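Local coordinates for protein Myo-inositol 2-dehydrogenase (Lactobacillus plantarum WCFS1, PDB 3CEA) that probably catalyses the NAD-dependent oxidation of myo-inositol at its 2-hydroxyl, holding the dinucleotide on a Rossmann-fold domain, at residues K142-D146 with N147-G151; E168-T171 with K172-T175. All coordinates share one frame; numbering follows the deposited sequence.

Contact 1 (K142-D146 with N147-G151); sequences KKIVD and NGDIG
Ile150 folds back over the end of helix 136-146 and sets its two branches against Val145 and Ile144. Its CD1 lies 3.8 Å from Val145 CG2, and the two side chains meet at a slant. Its CG2 meets Ile144 CG2 at 4.0 Å, and here the side chains cross at about a right angle. Ile150 CG1 sits between its own backbone N and carbonyl carbon (chi1 67°), which carries CD1 towards Val145. Ile144 CG2 has a second neighbour in Asp149 CB, at 3.7 Å. The backbone closes the helix with a Schellman motif. Gly148 takes the positive phi (84°) that glycine adopts easily. Asp149 N donates to Ile144 O at 3.1 Å, and Gly148 N donates to Val145 O. The second donor stands well above the carbonyl plane of Val145, 63° out of it. The same oxygen also accepts from a water. That water takes the N-H of Ile150 at 3.1 Å and donates to Gly151 O, so it bridges the helix end and the type I turn Gly148-Gly151. Asn147 N still makes a helical bond to Lys143 O. One residue earlier along the same turn, Lys142 NZ forms a salt bridge with Asp146 OD2 at 2.7 Å, on the syn lone pair of the carboxylate oxygen. Lys142 also makes a cation-pi contact with Trp196 of helix 182-198. Ile144 and Ile150 both rest on Val263 of strand 262-265, and Ile144 packs on Val276 of the second subunit.

Contact 2 (E168-T171 with K172-T175); sequences ESFT and KFAT. With NAD (nicotinamide-adenine-dinucleotide), chain E.
Phe170 and Phe173 meet along one side of helix 167-176, with Phe170 CD1 3.9 Å from Phe173 CD2. The two side chains slant across each other. Phe170 CD1 comes in at the edge of the Phe173 ring, near its plane. The Phe170 ring also receives Ala174 CB over one face. This is a CH-pi contact, with the methyl carbon 4.0 Å from the ring centroid and displaced towards the rim. CG of Phe170 lies opposite the backbone N (chi1 162°), a setting that brings the far end of the ring up to Ala174. Phe173 has nearly the same first torsion, but its ring leads to the bound NAD. Phe173 CD1 lies 3.4 Å from NAD O3, the oxygen bridging the two phosphates, and 3.7 Å from NAD O2A, which sits in the plane of the ring at its edge. A helix of the C-terminal GFO/IDH/MocA region thus presents an aromatic side chain to the pyrophosphate of a cofactor bound by the Rossmann domain. The helix backbone sets these side chains in place. Phe173 N makes a weak bond to Ser169 O. Ala174 N donates to Phe170 O at 2.7 Å, and Lys172 N to Glu168 O at 3.2 Å, almost straight (172°). Thr171 O is gripped by both Thr175 N and Thr175 OG1; the hydroxyl is 2.7 Å away and above the carbonyl plane. Further out, Arg244 makes a cation-pi contact with Phe170, and Arg18 makes one with Phe173. Cutting Phe173 back to an alanine is likely to open a gap beside the pyrophosphate, and to leave Phe170 CD1 and Arg18 without their aromatic partner.

Contact 1 comes first along the chain. It closes the C-terminal end of helix 136-146 and turns the chain into the loop that leads to strand 153-163. That strand lies within the mixed sheet. The chain then enters helix 167-176, where contact 2 joins successive turns of one helix and closes no loop. The two are in series and neither nest nor cross. The centres of contact 1 and contact 2 are about 39 Å apart, on opposite sides of the chain's centre. The nearest atoms of contact 1 and contact 2 are about 27 Å apart. Contact 1 ties the helix end to strand 262-265 and the second subunit. Through Phe173, contact 2 reaches the NAD pocket.

Contact 1 (K142-D146 with N147-G151)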
loop_
_atom_site.group_PDB
_atom_site.type_symbol
_atom_site.label_atom_id
_atom_site.label_comp_id
_atom_site.label_asym_id
_atom_site.label_seq_id
_atom_site.Cartn_x
_atom_site.Cartn_y
_atom_site.Cartn_z
ATOM N N LYS A 142 -0.360 14.527 15.188
ATOM C CA LYS A 142 -0.801 15.444 16.240
ATOM C C LYS A 142 -1.096 16.830 15.669
ATOM O O LYS A 142 -2.044 17.496 16.091
ATOM C CB LYS A 142 0.251 15.526 17.356
ATOM C CG LYS A 142 -0.092 16.457 18.527
ATOM C CD LYS A 142 -1.345 16.007 19.281
ATOM C CE LYS A 142 -1.435 16.648 20.662
ATOM N NZ LYS A 142 -1.707 18.115 20.607
ATOM N N LYS A 143 -0.280 17.247 14.704
ATOM C CA LYS A 143 -0.466 18.519 14.018
ATOM C C LYS A 143 -1.735 18.477 13.167
ATOM O O LYS A 143 -2.521 19.422 13.186
ATOM C CB LYS A 143 0.759 18.850 13.161
ATOM C CG LYS A 143 0.811 20.286 12.680
ATOM C CD LYS A 143 1.938 20.488 11.681
ATOM C CE LYS A 143 1.870 21.870 11.034
ATOM N NZ LYS A 143 2.081 22.971 12.014
ATOM N N ILE A 144 -1.928 17.374 12.441
ATOM C CA ILE A 144 -3.142 17.135 11.653
ATOM C C ILE A 144 -4.394 17.262 12.525
ATOM O O ILE A 144 -5.341 17.963 12.165
ATOM C CB ILE A 144 -3.105 15.733 10.967
ATOM C CG1 ILE A 144 -2.193 15.759 9.738
ATOM C CG2 ILE A 144 -4.512 15.252 10.580
ATOM C CD1 ILE A 144 -1.961 14.395 9.120
ATOM N N VAL A 145 -4.378 16.590 13.673
ATOM C CA VAL A 145 -5.503 16.597 14.603
ATOM C C VAL A 145 -5.775 18.005 15.147
ATOM O O VAL A 145 -6.926 18.444 15.175
ATOM C CB VAL A 145 -5.283 15.580 15.756
ATOM C CG1 VAL A 145 -6.218 15.856 16.929
ATOM C CG2 VAL A 145 -5.464 14.156 15.249
ATOM N N ASP A 146 -4.715 18.706 15.551
ATOM C CA ASP A 146 -4.832 20.047 16.131
ATOM C C ASP A 146 -5.333 21.093 15.136
ATOM O O ASP A 146 -5.993 22.059 15.527
ATOM C CB ASP A 146 -3.502 20.496 16.744
ATOM C CG ASP A 146 -3.171 19.765 18.038
ATOM O OD1 ASP A 146 -4.098 19.271 18.716
ATOM O OD2 ASP A 146 -1.975 19.686 18.382
ATOM N N ASN A 147 -5.021 20.905 13.857
ATOM C CA ASN A 147 -5.527 21.786 12.807
ATOM C C ASN A 147 -6.997 21.498 12.483
ATOM O O ASN A 147 -7.638 22.244 11.738
ATOM C CB ASN A 147 -4.666 21.684 11.541
ATOM C CG ASN A 147 -3.219 22.095 11.774
ATOM O OD1 ASN A 147 -2.909 22.836 12.710
ATOM N ND2 ASN A 147 -2.323 21.611 10.916
ATOM N N GLY A 148 -7.515 20.410 13.050
ATOM C CA GLY A 148 -8.909 20.017 12.866
ATOM C C GLY A 148 -9.150 19.220 11.598
ATOM O O GLY A 148 -10.296 19.071 11.164
ATOM N N ASP A 149 -8.072 18.700 11.011
ATOM C CA ASP A 149 -8.139 17.964 9.744
ATOM C C ASP A 149 -8.804 16.578 9.836
ATOM O O ASP A 149 -8.960 15.893 8.820
ATOM C CB ASP A 149 -6.743 17.836 9.113
ATOM C CG ASP A 149 -6.142 19.176 8.721
ATOM O OD1 ASP A 149 -6.900 20.140 8.476
ATOM O OD2 ASP A 149 -4.897 19.261 8.645
ATOM N N ILE A 150 -9.180 16.161 11.044
ATOM C CA ILE A 150 -9.998 14.952 11.203
ATOM C C ILE A 150 -11.296 15.217 11.972
ATOM O O ILE A 150 -12.036 14.284 12.289
ATOM C CB ILE A 150 -9.216 13.753 11.821
ATOM C CG1 ILE A 150 -8.828 14.025 13.279
ATOM C CG2 ILE A 150 -8.006 13.390 10.955
ATOM C CD1 ILE A 150 -8.786 12.785 14.140
ATOM N N GLY A 151 -11.575 16.492 12.238
ATOM C CA GLY A 151 -12.727 16.889 13.046
ATOM C C GLY A 151 -12.448 16.625 14.515
ATOM O O GLY A 151 -11.306 16.748 14.963
HETATM O O HOH W 1 -8.971 17.116 13.994
#

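Contact 2 (E168-T171 with K172-T175)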
loop_
_atom_site.group_PDB
_atom_site.type_symbol
_atom_site.label_atom_id
_atom_site.label_comp_id
_atom_site.label_asym_id
_atom_site.label_seq_id
_atom_site.Cartn_x
_atom_site.Cartn_y
_atom_site.Cartn_z
ATOM N N GLU A 168 12.628 -14.614 23.635
ATOM C CA GLU A 168 13.734 -15.026 24.501
ATOM C C GLU A 168 14.272 -13.854 25.330
ATOM O O GLU A 168 14.452 -13.974 26.545
ATOM C CB GLU A 168 14.852 -15.674 23.677
ATOM C CG GLU A 168 15.925 -16.364 24.512
ATOM C CD GLU A 168 17.009 -17.021 23.670
ATOM O OE1 GLU A 168 16.688 -17.591 22.603
ATOM O OE2 GLU A 168 18.186 -16.977 24.086
ATOM N N SER A 169 14.510 -12.725 24.665
ATOM C CA SER A 169 15.027 -11.516 25.314
ATOM C C SER A 169 14.022 -10.841 26.249
ATOM O O SER A 169 14.421 -10.114 27.161
ATOM C CB SER A 169 15.539 -10.511 24.276
ATOM O OG SER A 169 14.623 -10.368 23.206
ATOM N N PHE A 170 12.729 -11.066 26.020
ATOM C CA PHE A 170 11.707 -10.561 26.935
ATOM C C PHE A 170 11.597 -11.428 28.189
ATOM O O PHE A 170 11.481 -10.902 29.297
ATOM C CB PHE A 170 10.330 -10.439 26.271
ATOM C CG PHE A 170 9.204 -10.333 27.266
ATOM C CD1 PHE A 170 8.938 -9.129 27.910
ATOM C CD2 PHE A 170 8.443 -11.452 27.597
ATOM C CE1 PHE A 170 7.919 -9.035 28.851
ATOM C CE2 PHE A 170 7.423 -11.365 28.536
ATOM C CZ PHE A 170 7.159 -10.153 29.161
ATOM N N THR A 171 11.602 -12.749 28.007
ATOM C CA THR A 171 11.512 -13.688 29.125
ATOM C C THR A 171 12.654 -13.440 30.119
ATOM O O THR A 171 12.429 -13.385 31.329
ATOM C CB THR A 171 11.487 -15.160 28.637
ATOM O OG1 THR A 171 10.416 -15.335 27.701
ATOM C CG2 THR A 171 11.285 -16.123 29.798
ATOM N N LYS A 172 13.867 -13.269 29.589
ATOM C CA LYS A 172 15.044 -12.864 30.365
ATOM C C LYS A 172 14.767 -11.579 31.146
ATOM O O LYS A 172 15.026 -11.501 32.346
ATOM C CB LYS A 172 16.232 -12.651 29.415
ATOM C CG LYS A 172 17.513 -12.121 30.051
ATOM C CD LYS A 172 18.499 -13.242 30.339
ATOM C CE LYS A 172 19.932 -12.731 30.340
ATOM N NZ LYS A 172 20.286 -12.003 31.590
ATOM N N PHE A 173 14.225 -10.586 30.444
ATOM C CA PHE A 173 13.891 -9.274 30.995
ATOM C C PHE A 173 12.819 -9.354 32.084
ATOM O O PHE A 173 12.881 -8.620 33.073
ATOM C CB PHE A 173 13.460 -8.347 29.843
ATOM C CG PHE A 173 12.716 -7.108 30.275
ATOM C CD1 PHE A 173 13.399 -6.004 30.780
ATOM C CD2 PHE A 173 11.330 -7.032 30.134
ATOM C CE1 PHE A 173 12.712 -4.852 31.164
ATOM C CE2 PHE A 173 10.633 -5.885 30.514
ATOM C CZ PHE A 173 11.325 -4.792 31.028
ATOM N N ALA A 174 11.857 -10.260 31.904
ATOM C CA ALA A 174 10.697 -10.371 32.793
ATOM C C ALA A 174 10.847 -11.405 33.911
ATOM O O ALA A 174 10.093 -11.377 34.885
ATOM C CB ALA A 174 9.435 -10.648 31.984
ATOM N N THR A 175 11.802 -12.321 33.771
ATOM C CA THR A 175 12.071 -13.303 34.824
ATOM C C THR A 175 13.031 -12.722 35.865
ATOM O O THR A 175 12.898 -12.989 37.062
ATOM C CB THR A 175 12.614 -14.637 34.253
ATOM O OG1 THR A 175 11.730 -15.114 33.230
ATOM C CG2 THR A 175 12.726 -15.701 35.343
HETATM P PA NAD E . 17.376 -5.186 30.227
HETATM O O1A NAD E . 17.647 -5.580 28.826
HETATM O O2A NAD E . 17.074 -6.357 31.079
HETATM O O5B NAD E . 18.631 -4.350 30.791
HETATM C C5B NAD E . 18.737 -4.037 32.165
HETATM C C4B NAD E . 20.154 -3.565 32.480
HETATM O O4B NAD E . 20.209 -2.968 33.765
HETATM C C3B NAD E . 21.154 -4.710 32.479
HETATM O O3B NAD E . 22.272 -4.300 31.732
HETATM C C2B NAD E . 21.530 -4.903 33.936
HETATM O O2B NAD E . 22.884 -5.260 34.102
HETATM C C1B NAD E . 21.236 -3.544 34.550
HETATM N N9A NAD E . 20.810 -3.663 35.958
HETATM C C8A NAD E . 19.803 -4.453 36.455
HETATM N N7A NAD E . 19.726 -4.271 37.794
HETATM C C5A NAD E . 20.674 -3.379 38.158
HETATM C C6A NAD E . 21.028 -2.847 39.393
HETATM N N6A NAD E . 20.225 -3.023 40.437
HETATM N N1A NAD E . 22.064 -1.931 39.465
HETATM C C2A NAD E . 22.741 -1.549 38.317
HETATM N N3A NAD E . 22.383 -2.084 37.093
HETATM C C4A NAD E . 21.365 -2.985 37.014
HETATM O O3 NAD E . 16.153 -4.139 30.289
HETATM P PN NAD E . 15.864 -3.094 29.097
HETATM O O1N NAD E . 17.150 -2.541 28.607
HETATM O O2N NAD E . 14.921 -3.746 28.166
HETATM O O5D NAD E . 15.037 -1.911 29.803
HETATM C C5D NAD E . 15.436 -1.292 31.003
HETATM C C4D NAD E . 14.403 -0.221 31.341
HETATM O O4D NAD E . 14.049 0.500 30.173
HETATM C C3D NAD E . 13.128 -0.823 31.913
HETATM O O3D NAD E . 12.785 -0.133 33.092
HETATM C C2D NAD E . 12.082 -0.603 30.837
HETATM O O2D NAD E . 10.828 -0.266 31.379
HETATM C C1D NAD E . 12.644 0.537 29.998
HETATM N N1N NAD E . 12.280 0.401 28.574
HETATM C C2N NAD E . 11.708 1.472 27.933
HETATM C C3N NAD E . 11.347 1.381 26.585
HETATM C C7N NAD E . 10.884 2.592 25.826
HETATM O O7N NAD E . 10.130 2.397 24.652
HETATM N N7N NAD E . 11.188 3.816 26.269
HETATM C C4N NAD E . 11.570 0.191 25.895
HETATM C C5N NAD E . 12.149 -0.892 26.553
HETATM C C6N NAD E . 12.501 -0.774 27.897
#